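Side-chain contacts in putidaredoxin reductase (Pseudomonas putida, PDB 1Q1R), which probably uses its FAD to pass electrons from NADH to putidaredoxin, the iron-sulfur protein that supplies cytochrome P450cam: residues S194-H199 and Y334-K339; N150-I155 and L162-T167; G265-E270 and D294-I299; R24-E29 and K311-L316. All blocks are in the same frame, centred on the assembly; numbering follows the deposited sequence.

Overall arrangement
Four contacts in one FAD-containing chain illustrate how packing chemistry follows position. Contacts 1 and 2 are buried and made mainly of apolar groups, with a tyrosine hydroxyl in contact 1; contacts 3 and 4, only partly buried, set tryptophan rings against backbone carbonyls. Contact 2 joins a strand to the helix that follows it, whereas contact 1 ties the next helix, 191-204, to the C-terminal antiparallel sheet; the two touch where Tyr334 packs on Ala166. Contacts 3 and 4 lie on the opposite side of the chain's centre from contacts 1 and 2. Strand 295-298 of contact 3 precedes helix 302-316 of contact 4, and Lys311 NZ lies 2.9 Å from Glu270 O.

Contact 1 (S194-H199 and Y334-K339); sequences SAFYEH and YEIGLK
Helix 191-204, through Phe196 and Tyr197, meets segment 334-339, through Ile336 and Leu338, with the backbones well apart: the nearest CA atoms, of Tyr197 and Tyr334, are 10.9 Å from each other, and side chains alone make the contact. Tyr197 and Leu338 approach from opposite directions. With CG beside its own backbone N (chi1 -76°), Tyr197 sends its ring out from the helix until the hydroxyl lies against both methyls of Leu338, OH being 3.4 Å from CD2 and 3.5 Å from CD1. The second of these methyls also lies in the ring plane at the edge, where Leu338 CD1 is 3.6 Å from Tyr197 CE2. One face of the ring is covered by Phe196, whose CD2 stands 4.0 Å above the centre of the Tyr197 ring. Phe196 itself reaches Ile336 more loosely, CZ to CD1 at 4.4 Å, and meets Phe361 edge-to-face. Exchanging Tyr197 for an alanine would probably leave the Leu338 methyls without this partner and open a gap beside the Phe196 ring. The contact joins the pyridine nucleotide-disulphide oxidoreductase part of the chain to the C-terminal sheet, with the Leu338 side chain about 9 Å from the bound FAD. Since the two segments share no hydrogen bond or charge pair, the fit rests on van der Waals contact, including a hydroxyl oxygen set against two methyls.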
loop_
_atom_site.group_PDB
_atom_site.type_symbol
_atom_site.label_atom_id
_atom_site.label_comp_id
_atom_site.label_asym_id
_atom_site.label_seq_id
_atom_site.Cartn_x
_atom_site.Cartn_y
_atom_site.Cartn_z
ATOM N N SER A 194 0.076 -12.011 15.138
ATOM C CA SER A 194 -0.797 -12.724 14.208
ATOM C C SER A 194 -1.932 -13.301 15.039
ATOM O O SER A 194 -3.095 -13.275 14.641
ATOM C CB SER A 194 -0.045 -13.868 13.523
ATOM O OG SER A 194 0.969 -13.379 12.665
ATOM N N ALA A 195 -1.573 -13.817 16.208
ATOM C CA ALA A 195 -2.542 -14.401 17.121
ATOM C C ALA A 195 -3.600 -13.368 17.479
ATOM O O ALA A 195 -4.789 -13.680 17.543
ATOM C CB ALA A 195 -1.839 -14.894 18.382
ATOM N N PHE A 196 -3.165 -12.134 17.724
ATOM C CA PHE A 196 -4.099 -11.067 18.065
ATOM C C PHE A 196 -5.125 -10.882 16.941
ATOM O O PHE A 196 -6.334 -10.888 17.187
ATOM C CB PHE A 196 -3.346 -9.756 18.294
ATOM C CG PHE A 196 -4.231 -8.545 18.274
ATOM C CD1 PHE A 196 -5.094 -8.275 19.335
ATOM C CD2 PHE A 196 -4.233 -7.695 17.173
ATOM C CE1 PHE A 196 -5.952 -7.170 19.296
ATOM C CE2 PHE A 196 -5.081 -6.594 17.121
ATOM C CZ PHE A 196 -5.943 -6.329 18.184
ATOM N N TYR A 197 -4.640 -10.720 15.709
ATOM C CA TYR A 197 -5.534 -10.531 14.566
ATOM C C TYR A 197 -6.450 -11.727 14.323
ATOM O O TYR A 197 -7.652 -11.568 14.119
ATOM C CB TYR A 197 -4.733 -10.242 13.294
ATOM C CG TYR A 197 -4.183 -8.839 13.223
ATOM C CD1 TYR A 197 -2.826 -8.588 13.425
ATOM C CD2 TYR A 197 -5.018 -7.756 12.953
ATOM C CE1 TYR A 197 -2.315 -7.292 13.357
ATOM C CE2 TYR A 197 -4.517 -6.455 12.884
ATOM C CZ TYR A 197 -3.167 -6.234 13.086
ATOM O OH TYR A 197 -2.665 -4.954 13.005
ATOM N N GLU A 198 -5.884 -12.927 14.344
ATOM C CA GLU A 198 -6.684 -14.124 14.127
ATOM C C GLU A 198 -7.799 -14.237 15.163
ATOM O O GLU A 198 -8.953 -14.516 14.820
ATOM C CB GLU A 198 -5.775 -15.359 14.128
ATOM C CG GLU A 198 -4.943 -15.459 12.846
ATOM C CD GLU A 198 -3.932 -16.591 12.861
ATOM O OE1 GLU A 198 -4.215 -17.636 13.482
ATOM O OE2 GLU A 198 -2.861 -16.440 12.235
ATOM N N HIS A 199 -7.475 -13.990 16.428
ATOM C CA HIS A 199 -8.488 -14.058 17.478
ATOM C C HIS A 199 -9.484 -12.908 17.331
ATOM O O HIS A 199 -10.686 -13.071 17.539
ATOM C CB HIS A 199 -7.827 -14.008 18.861
ATOM C CG HIS A 199 -8.800 -13.985 19.997
ATOM N ND1 HIS A 199 -9.241 -12.814 20.579
ATOM C CD2 HIS A 199 -9.449 -14.988 20.638
ATOM C CE1 HIS A 199 -10.116 -13.097 21.525
ATOM N NE2 HIS A 199 -10.262 -14.408 21.581
ATOM N N TYR A 334 -12.356 -3.083 12.249
ATOM C CA TYR A 334 -13.286 -3.013 13.369
ATOM C C TYR A 334 -13.040 -1.767 14.220
ATOM O O TYR A 334 -12.955 -1.848 15.445
ATOM C CB TYR A 334 -13.167 -4.265 14.246
ATOM C CG TYR A 334 -13.270 -5.564 13.480
ATOM C CD1 TYR A 334 -12.167 -6.406 13.348
ATOM C CD2 TYR A 334 -14.468 -5.947 12.880
ATOM C CE1 TYR A 334 -12.254 -7.604 12.634
ATOM C CE2 TYR A 334 -14.565 -7.139 12.162
ATOM C CZ TYR A 334 -13.457 -7.961 12.045
ATOM O OH TYR A 334 -13.557 -9.144 11.348
ATOM N N GLU A 335 -12.918 -0.620 13.564
ATOM C CA GLU A 335 -12.702 0.656 14.249
ATOM C C GLU A 335 -11.460 0.698 15.138
ATOM O O GLU A 335 -11.349 1.562 16.007
ATOM C CB GLU A 335 -13.931 1.026 15.089
ATOM C CG GLU A 335 -15.197 1.292 14.281
ATOM C CD GLU A 335 -16.406 1.549 15.164
ATOM O OE1 GLU A 335 -16.394 2.533 15.934
ATOM O OE2 GLU A 335 -17.375 0.761 15.094
ATOM N N ILE A 336 -10.537 -0.234 14.927
ATOM C CA ILE A 336 -9.306 -0.275 15.708
ATOM C C ILE A 336 -8.222 0.527 14.989
ATOM O O ILE A 336 -8.001 0.352 13.793
ATOM C CB ILE A 336 -8.815 -1.723 15.895
ATOM C CG1 ILE A 336 -9.806 -2.495 16.762
ATOM C CG2 ILE A 336 -7.426 -1.729 16.517
ATOM C CD1 ILE A 336 -9.445 -3.955 16.945
ATOM N N GLY A 337 -7.558 1.414 15.723
ATOM C CA GLY A 337 -6.509 2.222 15.130
ATOM C C GLY A 337 -5.190 1.480 15.062
ATOM O O GLY A 337 -4.443 1.420 16.040
ATOM N N LEU A 338 -4.904 0.906 13.900
ATOM C CA LEU A 338 -3.669 0.163 13.699
ATOM C C LEU A 338 -2.662 1.024 12.946
ATOM O O LEU A 338 -2.899 1.409 11.801
ATOM C CB LEU A 338 -3.965 -1.110 12.907
ATOM C CG LEU A 338 -5.051 -1.994 13.538
ATOM C CD1 LEU A 338 -5.563 -3.021 12.537
ATOM C CD2 LEU A 338 -4.480 -2.670 14.769
ATOM N N LYS A 339 -1.546 1.340 13.597
ATOM C CA LYS A 339 -0.509 2.152 12.972
ATOM C C LYS A 339 0.840 1.469 13.138
ATOM O O LYS A 339 1.247 1.122 14.247
ATOM C CB LYS A 339 -0.487 3.554 13.585
ATOM C CG LYS A 339 -1.840 4.249 13.528
ATOM C CD LYS A 339 -1.757 5.712 13.935
ATOM C CE LYS A 339 -1.104 6.557 12.850
ATOM N NZ LYS A 339 -1.060 8.008 13.219
#

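Contact 2 (N150-I155 and L162-T167); sequences NRLVVI and LEVAAT
Leu152 is the first residue of strand 151-155 to meet the helix, its CD2 lying 4.4 Å from Val164 CG1, a loose apolar contact. Its side chain also packs on Leu241 and Ile243 of the neighbouring strand, and so touches both the helix and the adjacent strand. Val153 takes the other side of the strand, where it rests on Leu178. Val154 again points its side chain to the helix, and here the backbones come nearest, 7.0 Å between the CA atoms of Val154 and Ala165. The touching branch is CG2 of Val154, set anti to its carbonyl carbon, and it meets Val164 CG1 at 4.0 Å while the two side chains cross obliquely. On the helix, a chi1 of 164° turns Val164 CG1 toward the strand, placing this single methyl against both Leu152 and Val154. The strand then runs into the glycine-rich turn of a GxGxxG pattern, Gly156, Gly158 and Gly161, which Val154 also touches. Strand, turn and helix 159-170 form the opening half of a beta-alpha-beta unit of Rossmann type, probably the one serving NADH in this family. The chemistry is divided by helix face: the side chains meeting the strand are aliphatic, chiefly Val164, while the buried Glu163 carboxylate has its partners, the salt-bridged Lys50 among them, on another side of the helix.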
loop_
_atom_site.group_PDB
_atom_site.type_symbol
_atom_site.label_atom_id
_atom_site.label_comp_id
_atom_site.label_asym_id
_atom_site.label_seq_id
_atom_site.Cartn_x
_atom_site.Cartn_y
_atom_site.Cartn_z
ATOM N N ASN A 150 -25.079 -13.711 2.839
ATOM C CA ASN A 150 -24.461 -14.338 1.681
ATOM C C ASN A 150 -23.074 -14.788 2.121
ATOM O O ASN A 150 -22.541 -14.301 3.125
ATOM C CB ASN A 150 -24.379 -13.368 0.497
ATOM C CG ASN A 150 -25.569 -13.505 -0.438
ATOM O OD1 ASN A 150 -26.638 -13.957 -0.026
ATOM N ND2 ASN A 150 -25.395 -13.108 -1.695
ATOM N N ARG A 151 -22.492 -15.722 1.382
ATOM C CA ARG A 151 -21.186 -16.242 1.749
ATOM C C ARG A 151 -20.018 -15.665 0.972
ATOM O O ARG A 151 -19.972 -15.720 -0.258
ATOM C CB ARG A 151 -21.194 -17.771 1.632
ATOM C CG ARG A 151 -22.049 -18.447 2.700
ATOM C CD ARG A 151 -22.393 -19.888 2.340
ATOM N NE ARG A 151 -23.106 -20.557 3.426
ATOM C CZ ARG A 151 -22.519 -21.056 4.511
ATOM N NH1 ARG A 151 -21.202 -20.973 4.657
ATOM N NH2 ARG A 151 -23.249 -21.631 5.459
ATOM N N LEU A 152 -19.064 -15.112 1.713
ATOM C CA LEU A 152 -17.868 -14.540 1.120
ATOM C C LEU A 152 -16.645 -15.360 1.487
ATOM O O LEU A 152 -16.513 -15.836 2.615
ATOM C CB LEU A 152 -17.640 -13.103 1.609
ATOM C CG LEU A 152 -16.235 -12.517 1.355
ATOM C CD1 LEU A 152 -15.989 -12.369 -0.140
ATOM C CD2 LEU A 152 -16.099 -11.166 2.044
ATOM N N VAL A 153 -15.762 -15.535 0.517
ATOM C CA VAL A 153 -14.509 -16.215 0.760
ATOM C C VAL A 153 -13.432 -15.260 0.285
ATOM O O VAL A 153 -13.397 -14.871 -0.883
ATOM C CB VAL A 153 -14.372 -17.543 -0.011
ATOM C CG1 VAL A 153 -12.963 -18.100 0.196
ATOM C CG2 VAL A 153 -15.400 -18.554 0.492
ATOM N N VAL A 154 -12.579 -14.849 1.215
ATOM C CA VAL A 154 -11.478 -13.954 0.907
ATOM C C VAL A 154 -10.229 -14.823 0.774
ATOM O O VAL A 154 -9.928 -15.617 1.663
ATOM C CB VAL A 154 -11.241 -12.932 2.050
ATOM C CG1 VAL A 154 -10.061 -12.040 1.708
ATOM C CG2 VAL A 154 -12.510 -12.108 2.297
ATOM N N ILE A 155 -9.515 -14.680 -0.337
ATOM C CA ILE A 155 -8.293 -15.448 -0.553
ATOM C C ILE A 155 -7.102 -14.516 -0.375
ATOM O O ILE A 155 -6.830 -13.666 -1.226
ATOM C CB ILE A 155 -8.262 -16.069 -1.963
ATOM C CG1 ILE A 155 -9.511 -16.931 -2.171
ATOM C CG2 ILE A 155 -7.007 -16.926 -2.126
ATOM C CD1 ILE A 155 -9.730 -17.375 -3.608
ATOM N N LEU A 162 -7.760 -8.577 5.379
ATOM C CA LEU A 162 -8.342 -8.441 6.710
ATOM C C LEU A 162 -9.339 -7.280 6.765
ATOM O O LEU A 162 -10.381 -7.372 7.420
ATOM C CB LEU A 162 -7.232 -8.224 7.739
ATOM C CG LEU A 162 -6.294 -9.428 7.891
ATOM C CD1 LEU A 162 -5.108 -9.052 8.782
ATOM C CD2 LEU A 162 -7.075 -10.601 8.471
ATOM N N GLU A 163 -9.014 -6.181 6.094
ATOM C CA GLU A 163 -9.918 -5.033 6.075
ATOM C C GLU A 163 -11.191 -5.375 5.303
ATOM O O GLU A 163 -12.284 -4.922 5.650
ATOM C CB GLU A 163 -9.217 -3.824 5.462
ATOM C CG GLU A 163 -8.245 -3.165 6.433
ATOM C CD GLU A 163 -7.555 -1.961 5.844
ATOM O OE1 GLU A 163 -7.974 -1.508 4.757
ATOM O OE2 GLU A 163 -6.597 -1.461 6.473
ATOM N N VAL A 164 -11.049 -6.179 4.256
ATOM C CA VAL A 164 -12.204 -6.597 3.475
ATOM C C VAL A 164 -13.087 -7.484 4.357
ATOM O O VAL A 164 -14.303 -7.302 4.423
ATOM C CB VAL A 164 -11.769 -7.382 2.224
ATOM C CG1 VAL A 164 -12.952 -8.149 1.649
ATOM C CG2 VAL A 164 -11.208 -6.424 1.185
ATOM N N ALA A 165 -12.467 -8.441 5.047
ATOM C CA ALA A 165 -13.203 -9.343 5.933
ATOM C C ALA A 165 -13.948 -8.568 7.018
ATOM O O ALA A 165 -15.114 -8.847 7.294
ATOM C CB ALA A 165 -12.243 -10.356 6.577
ATOM N N ALA A 166 -13.274 -7.600 7.637
ATOM C CA ALA A 166 -13.893 -6.797 8.690
ATOM C C ALA A 166 -15.112 -6.051 8.150
ATOM O O ALA A 166 -16.151 -5.992 8.800
ATOM C CB ALA A 166 -12.884 -5.800 9.257
ATOM N N THR A 167 -14.986 -5.492 6.951
ATOM C CA THR A 167 -16.093 -4.759 6.344
ATOM C C THR A 167 -17.247 -5.695 5.985
ATOM O O THR A 167 -18.415 -5.351 6.193
ATOM C CB THR A 167 -15.627 -3.998 5.087
ATOM O OG1 THR A 167 -14.593 -3.081 5.455
ATOM C CG2 THR A 167 -16.782 -3.205 4.474
#

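Contact 3 (G265-E270 and D294-I299); sequences GIVINE and DRWVRI
Trp296 and Arg298 reach from one outer strand of a three-stranded mixed sheet to Gly265, Val267 and Ile268 on the other, a partly buried contact made over the central strand 286-290. Strand 266-267 runs parallel to that central strand and 295-298 antiparallel to it; strands 286-290 and 295-298 form a beta hairpin with a G1 beta bulge at Asp294 and Arg295. The two outer segments are not hydrogen-bonded to each other, and their touching parts run 123° apart. At one end the indole of Trp296 makes the contact. Trp296, its CG beside the backbone N (chi1 -62°), turns its six-membered ring toward the first segment, where CZ3 is 3.8 Å from Val267 CG1, the two side chains crossing at about a right angle. The carbonyl oxygen of Ile268 comes to the rim of the indole, near its plane and 3.4 Å from the same CZ3, so the carbon-bound hydrogens there face a partial negative charge. The ring also meets His289 edge-to-face. At the other end the contact is made by the aliphatic part of Arg298. Its guanidinium is taken up by a salt bridge from NH1 to Glu300 and hydrogen bonds to Asn264 O and Asp284 O, while a bend at chi3 (62°) carries CD to the backbone of Gly265. At the backbone angles of Gly265 a CB would be jammed against the carbonyl O of the residue before, and it would come within 2.6 Å of Arg298 CD; without one, Gly265 CA and Arg298 CD pack at 3.7 Å.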
loop_
_atom_site.group_PDB
_atom_site.type_symbol
_atom_site.label_atom_id
_atom_site.label_comp_id
_atom_site.label_asym_id
_atom_site.label_seq_id
_atom_site.Cartn_x
_atom_site.Cartn_y
_atom_site.Cartn_z
ATOM N N GLY A 265 10.646 -4.016 -8.987
ATOM C CA GLY A 265 10.365 -2.600 -8.872
ATOM C C GLY A 265 11.333 -1.834 -9.744
ATOM O O GLY A 265 12.311 -2.399 -10.235
ATOM N N ILE A 266 11.060 -0.552 -9.953
ATOM C CA ILE A 266 11.923 0.290 -10.766
ATOM C C ILE A 266 12.990 0.920 -9.868
ATOM O O ILE A 266 12.686 1.729 -8.988
ATOM C CB ILE A 266 11.103 1.389 -11.470
ATOM C CG1 ILE A 266 10.032 0.734 -12.350
ATOM C CG2 ILE A 266 12.019 2.277 -12.305
ATOM C CD1 ILE A 266 9.117 1.710 -13.054
ATOM N N VAL A 267 14.240 0.529 -10.090
ATOM C CA VAL A 267 15.363 1.021 -9.299
ATOM C C VAL A 267 15.627 2.513 -9.477
ATOM O O VAL A 267 15.736 3.007 -10.597
ATOM C CB VAL A 267 16.654 0.237 -9.643
ATOM C CG1 VAL A 267 17.834 0.784 -8.846
ATOM C CG2 VAL A 267 16.451 -1.243 -9.348
ATOM N N ILE A 268 15.718 3.229 -8.361
ATOM C CA ILE A 268 15.990 4.660 -8.382
ATOM C C ILE A 268 17.081 4.986 -7.366
ATOM O O ILE A 268 17.264 4.254 -6.387
ATOM C CB ILE A 268 14.733 5.488 -8.035
ATOM C CG1 ILE A 268 14.247 5.153 -6.623
ATOM C CG2 ILE A 268 13.639 5.204 -9.043
ATOM C CD1 ILE A 268 13.200 6.113 -6.098
ATOM N N ASN A 269 17.799 6.084 -7.592
ATOM C CA ASN A 269 18.866 6.482 -6.678
ATOM C C ASN A 269 18.408 7.523 -5.665
ATOM O O ASN A 269 17.231 7.886 -5.620
ATOM C CB ASN A 269 20.086 7.011 -7.447
ATOM C CG ASN A 269 19.769 8.222 -8.298
ATOM O OD1 ASN A 269 18.914 9.034 -7.954
ATOM N ND2 ASN A 269 20.484 8.364 -9.411
ATOM N N GLU A 270 19.348 8.003 -4.857
ATOM C CA GLU A 270 19.042 8.988 -3.830
ATOM C C GLU A 270 18.365 10.230 -4.393
ATOM O O GLU A 270 17.721 10.973 -3.658
ATOM C CB GLU A 270 20.314 9.379 -3.061
ATOM C CG GLU A 270 21.419 10.018 -3.899
ATOM C CD GLU A 270 22.179 9.024 -4.772
ATOM O OE1 GLU A 270 23.103 9.460 -5.493
ATOM O OE2 GLU A 270 21.863 7.813 -4.739
ATOM N N ASP A 294 19.812 0.654 5.583
ATOM C CA ASP A 294 20.919 0.297 4.703
ATOM C C ASP A 294 20.591 -0.898 3.808
ATOM O O ASP A 294 21.282 -1.919 3.846
ATOM C CB ASP A 294 22.172 -0.018 5.531
ATOM C CG ASP A 294 23.410 -0.213 4.669
ATOM O OD1 ASP A 294 24.397 -0.800 5.168
ATOM O OD2 ASP A 294 23.402 0.228 3.496
ATOM N N ARG A 295 19.524 -0.778 3.022
ATOM C CA ARG A 295 19.137 -1.837 2.097
ATOM C C ARG A 295 18.082 -1.360 1.107
ATOM O O ARG A 295 17.409 -0.351 1.333
ATOM C CB ARG A 295 18.636 -3.078 2.845
ATOM C CG ARG A 295 17.263 -2.974 3.485
ATOM C CD ARG A 295 16.752 -4.378 3.807
ATOM N NE ARG A 295 15.458 -4.382 4.486
ATOM C CZ ARG A 295 15.289 -4.143 5.783
ATOM N NH1 ARG A 295 16.336 -3.882 6.557
ATOM N NH2 ARG A 295 14.069 -4.160 6.307
ATOM N N TRP A 296 17.956 -2.083 -0.003
ATOM C CA TRP A 296 16.996 -1.735 -1.041
ATOM C C TRP A 296 15.627 -2.298 -0.725
ATOM O O TRP A 296 15.481 -3.491 -0.452
ATOM C CB TRP A 296 17.466 -2.255 -2.401
ATOM C CG TRP A 296 18.757 -1.657 -2.825
ATOM C CD1 TRP A 296 20.006 -2.035 -2.424
ATOM C CD2 TRP A 296 18.933 -0.525 -3.679
ATOM N NE1 TRP A 296 20.951 -1.204 -2.974
ATOM C CE2 TRP A 296 20.320 -0.266 -3.750
ATOM C CE3 TRP A 296 18.053 0.301 -4.394
ATOM C CZ2 TRP A 296 20.851 0.786 -4.507
ATOM C CZ3 TRP A 296 18.581 1.349 -5.148
ATOM C CH2 TRP A 296 19.968 1.579 -5.197
ATOM N N VAL A 297 14.622 -1.432 -0.763
ATOM C CA VAL A 297 13.256 -1.844 -0.466
ATOM C C VAL A 297 12.280 -1.197 -1.439
ATOM O O VAL A 297 12.630 -0.254 -2.143
ATOM C CB VAL A 297 12.847 -1.407 0.957
ATOM C CG1 VAL A 297 13.843 -1.933 1.979
ATOM C CG2 VAL A 297 12.773 0.114 1.029
ATOM N N ARG A 298 11.061 -1.731 -1.484
ATOM C CA ARG A 298 9.992 -1.178 -2.314
ATOM C C ARG A 298 8.794 -1.133 -1.369
ATOM O O ARG A 298 8.362 -2.161 -0.852
ATOM C CB ARG A 298 9.676 -2.064 -3.529
ATOM C CG ARG A 298 8.584 -1.449 -4.435
ATOM C CD ARG A 298 8.432 -2.181 -5.763
ATOM N NE ARG A 298 8.014 -3.564 -5.569
ATOM C CZ ARG A 298 6.799 -3.928 -5.177
ATOM N NH1 ARG A 298 5.872 -3.007 -4.941
ATOM N NH2 ARG A 298 6.518 -5.209 -5.006
ATOM N N ILE A 299 8.263 0.057 -1.132
ATOM C CA ILE A 299 7.156 0.190 -0.198
ATOM C C ILE A 299 5.834 0.564 -0.845
ATOM O O ILE A 299 5.774 1.441 -1.702
ATOM C CB ILE A 299 7.508 1.224 0.900
ATOM C CG1 ILE A 299 8.779 0.773 1.628
ATOM C CG2 ILE A 299 6.353 1.372 1.890
ATOM C CD1 ILE A 299 9.159 1.640 2.798
#

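Contact 4 (R24-E29 and K311-L316); sequences RASGWE and KIAAIL
Apolar contact between Trp28 and Leu316, and a looser van der Waals approach of Ser26 to Ala313, bring the turn after helix 14-25 against the last part of segment 311-316. Trp28 CZ3 lies 4.0 Å from Leu316 CB, the side chains running at a slant to one another, and Leu23 of helix 14-25 touches both of these residues. Ser26 sits where the first helix gives way to the turn, its CA 6.7 Å from that of Ala314; its OG is 4.3 Å from Ala313 CB, ordinary packing, and has a weak hydrogen bond with Gly22 O. A second kind of interaction is polar but involves no N-H or O-H donor. The carbonyl oxygen of Leu316 lies in the indole plane at its edge, 3.2 Å from Trp28 CZ3 and 3.5 Å from CE3, an approach consistent with weak attraction to the C-H groups of the ring. A chi1 of -178° swings the indole away from its own backbone N and carries that edge to Leu316. Conventional hydrogen bonding runs within segment 24-29, from the helix to the turn. Arg24 NH1 gives a 2.9 Å bond to Trp28 O, bent to 149° at the hydrogen and coming from 50° above the carbonyl plane. Gly27 has a positive phi, at which a CB would be jammed against the carbonyl O of the residue before. The cationic Arg24 guanidinium thus meets partial negative charges of backbone carbonyls, those of Trp28, Gly30, Gln73 and Asn74, which fixes its rotation, whereas between the two segments there is van der Waals contact and a C-H edge facing an oxygen.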
loop_
_atom_site.group_PDB
_atom_site.type_symbol
_atom_site.label_atom_id
_atom_site.label_comp_id
_atom_site.label_asym_id
_atom_site.label_seq_id
_atom_site.Cartn_x
_atom_site.Cartn_y
_atom_site.Cartn_z
ATOM N N ARG A 24 3.797 21.991 -9.035
ATOM C CA ARG A 24 3.213 23.314 -9.214
ATOM C C ARG A 24 3.168 24.104 -7.908
ATOM O O ARG A 24 2.989 25.323 -7.916
ATOM C CB ARG A 24 1.798 23.192 -9.786
ATOM C CG ARG A 24 1.250 24.498 -10.322
ATOM C CD ARG A 24 2.024 24.939 -11.555
ATOM N NE ARG A 24 1.605 24.219 -12.753
ATOM C CZ ARG A 24 2.279 24.215 -13.899
ATOM N NH1 ARG A 24 3.417 24.886 -14.005
ATOM N NH2 ARG A 24 1.805 23.555 -14.946
ATOM N N ALA A 25 3.333 23.409 -6.789
ATOM C CA ALA A 25 3.308 24.059 -5.485
ATOM C C ALA A 25 4.697 24.559 -5.098
ATOM O O ALA A 25 4.831 25.520 -4.340
ATOM C CB ALA A 25 2.791 23.090 -4.431
ATOM N N SER A 26 5.725 23.902 -5.626
ATOM C CA SER A 26 7.102 24.272 -5.333
ATOM C C SER A 26 7.668 25.306 -6.305
ATOM O O SER A 26 8.868 25.573 -6.301
ATOM C CB SER A 26 7.989 23.027 -5.329
ATOM O OG SER A 26 7.627 22.157 -4.272
ATOM N N GLY A 27 6.805 25.873 -7.144
ATOM C CA GLY A 27 7.252 26.893 -8.077
ATOM C C GLY A 27 7.558 26.474 -9.503
ATOM O O GLY A 27 8.226 27.209 -10.229
ATOM N N TRP A 28 7.080 25.306 -9.916
ATOM C CA TRP A 28 7.323 24.841 -11.276
ATOM C C TRP A 28 6.478 25.674 -12.241
ATOM O O TRP A 28 5.276 25.840 -12.039
ATOM C CB TRP A 28 6.978 23.355 -11.384
ATOM C CG TRP A 28 7.232 22.753 -12.732
ATOM C CD1 TRP A 28 6.355 22.672 -13.772
ATOM C CD2 TRP A 28 8.444 22.133 -13.179
ATOM N NE1 TRP A 28 6.940 22.037 -14.840
ATOM C CE2 TRP A 28 8.223 21.696 -14.503
ATOM C CE3 TRP A 28 9.694 21.905 -12.590
ATOM C CZ2 TRP A 28 9.207 21.040 -15.251
ATOM C CZ3 TRP A 28 10.674 21.254 -13.334
ATOM C CH2 TRP A 28 10.423 20.829 -14.652
ATOM N N GLU A 29 7.120 26.203 -13.282
ATOM C CA GLU A 29 6.448 27.047 -14.276
ATOM C C GLU A 29 6.183 26.342 -15.601
ATOM O O GLU A 29 5.338 26.779 -16.383
ATOM C CB GLU A 29 7.283 28.302 -14.545
ATOM C CG GLU A 29 7.364 29.278 -13.379
ATOM C CD GLU A 29 6.081 30.067 -13.186
ATOM O OE1 GLU A 29 5.026 29.442 -12.934
ATOM O OE2 GLU A 29 6.129 31.313 -13.288
ATOM N N LYS A 311 9.583 14.599 -2.469
ATOM C CA LYS A 311 11.020 14.663 -2.691
ATOM C C LYS A 311 11.302 14.977 -4.161
ATOM O O LYS A 311 12.175 15.791 -4.475
ATOM C CB LYS A 311 11.669 13.335 -2.299
ATOM C CG LYS A 311 13.189 13.318 -2.403
ATOM C CD LYS A 311 13.751 11.997 -1.908
ATOM C CE LYS A 311 15.274 11.965 -2.003
ATOM N NZ LYS A 311 15.842 10.678 -1.497
ATOM N N ILE A 312 10.554 14.335 -5.056
ATOM C CA ILE A 312 10.718 14.560 -6.488
ATOM C C ILE A 312 10.399 16.011 -6.838
ATOM O O ILE A 312 11.147 16.662 -7.566
ATOM C CB ILE A 312 9.794 13.635 -7.317
ATOM C CG1 ILE A 312 10.341 12.205 -7.293
ATOM C CG2 ILE A 312 9.670 14.157 -8.746
ATOM C CD1 ILE A 312 9.559 11.225 -8.146
ATOM N N ALA A 313 9.285 16.509 -6.316
ATOM C CA ALA A 313 8.868 17.879 -6.573
ATOM C C ALA A 313 9.947 18.856 -6.125
ATOM O O ALA A 313 10.229 19.847 -6.804
ATOM C CB ALA A 313 7.566 18.173 -5.842
ATOM N N ALA A 314 10.543 18.570 -4.974
ATOM C CA ALA A 314 11.593 19.417 -4.424
ATOM C C ALA A 314 12.801 19.459 -5.356
ATOM O O ALA A 314 13.253 20.531 -5.760
ATOM C CB ALA A 314 12.009 18.900 -3.050
ATOM N N ILE A 315 13.314 18.284 -5.700
ATOM C CA ILE A 315 14.477 18.172 -6.572
ATOM C C ILE A 315 14.294 18.842 -7.935
ATOM O O ILE A 315 15.164 19.589 -8.386
ATOM C CB ILE A 315 14.857 16.694 -6.785
ATOM C CG1 ILE A 315 15.241 16.064 -5.443
ATOM C CG2 ILE A 315 16.003 16.586 -7.782
ATOM C CD1 ILE A 315 15.485 14.572 -5.502
ATOM N N LEU A 316 13.166 18.580 -8.588
ATOM C CA LEU A 316 12.901 19.163 -9.899
ATOM C C LEU A 316 12.708 20.673 -9.835
ATOM O O LEU A 316 12.717 21.350 -10.864
ATOM C CB LEU A 316 11.660 18.527 -10.528
ATOM C CG LEU A 316 11.716 17.038 -10.867
ATOM C CD1 LEU A 316 10.397 16.631 -11.510
ATOM C CD2 LEU A 316 12.879 16.756 -11.807
#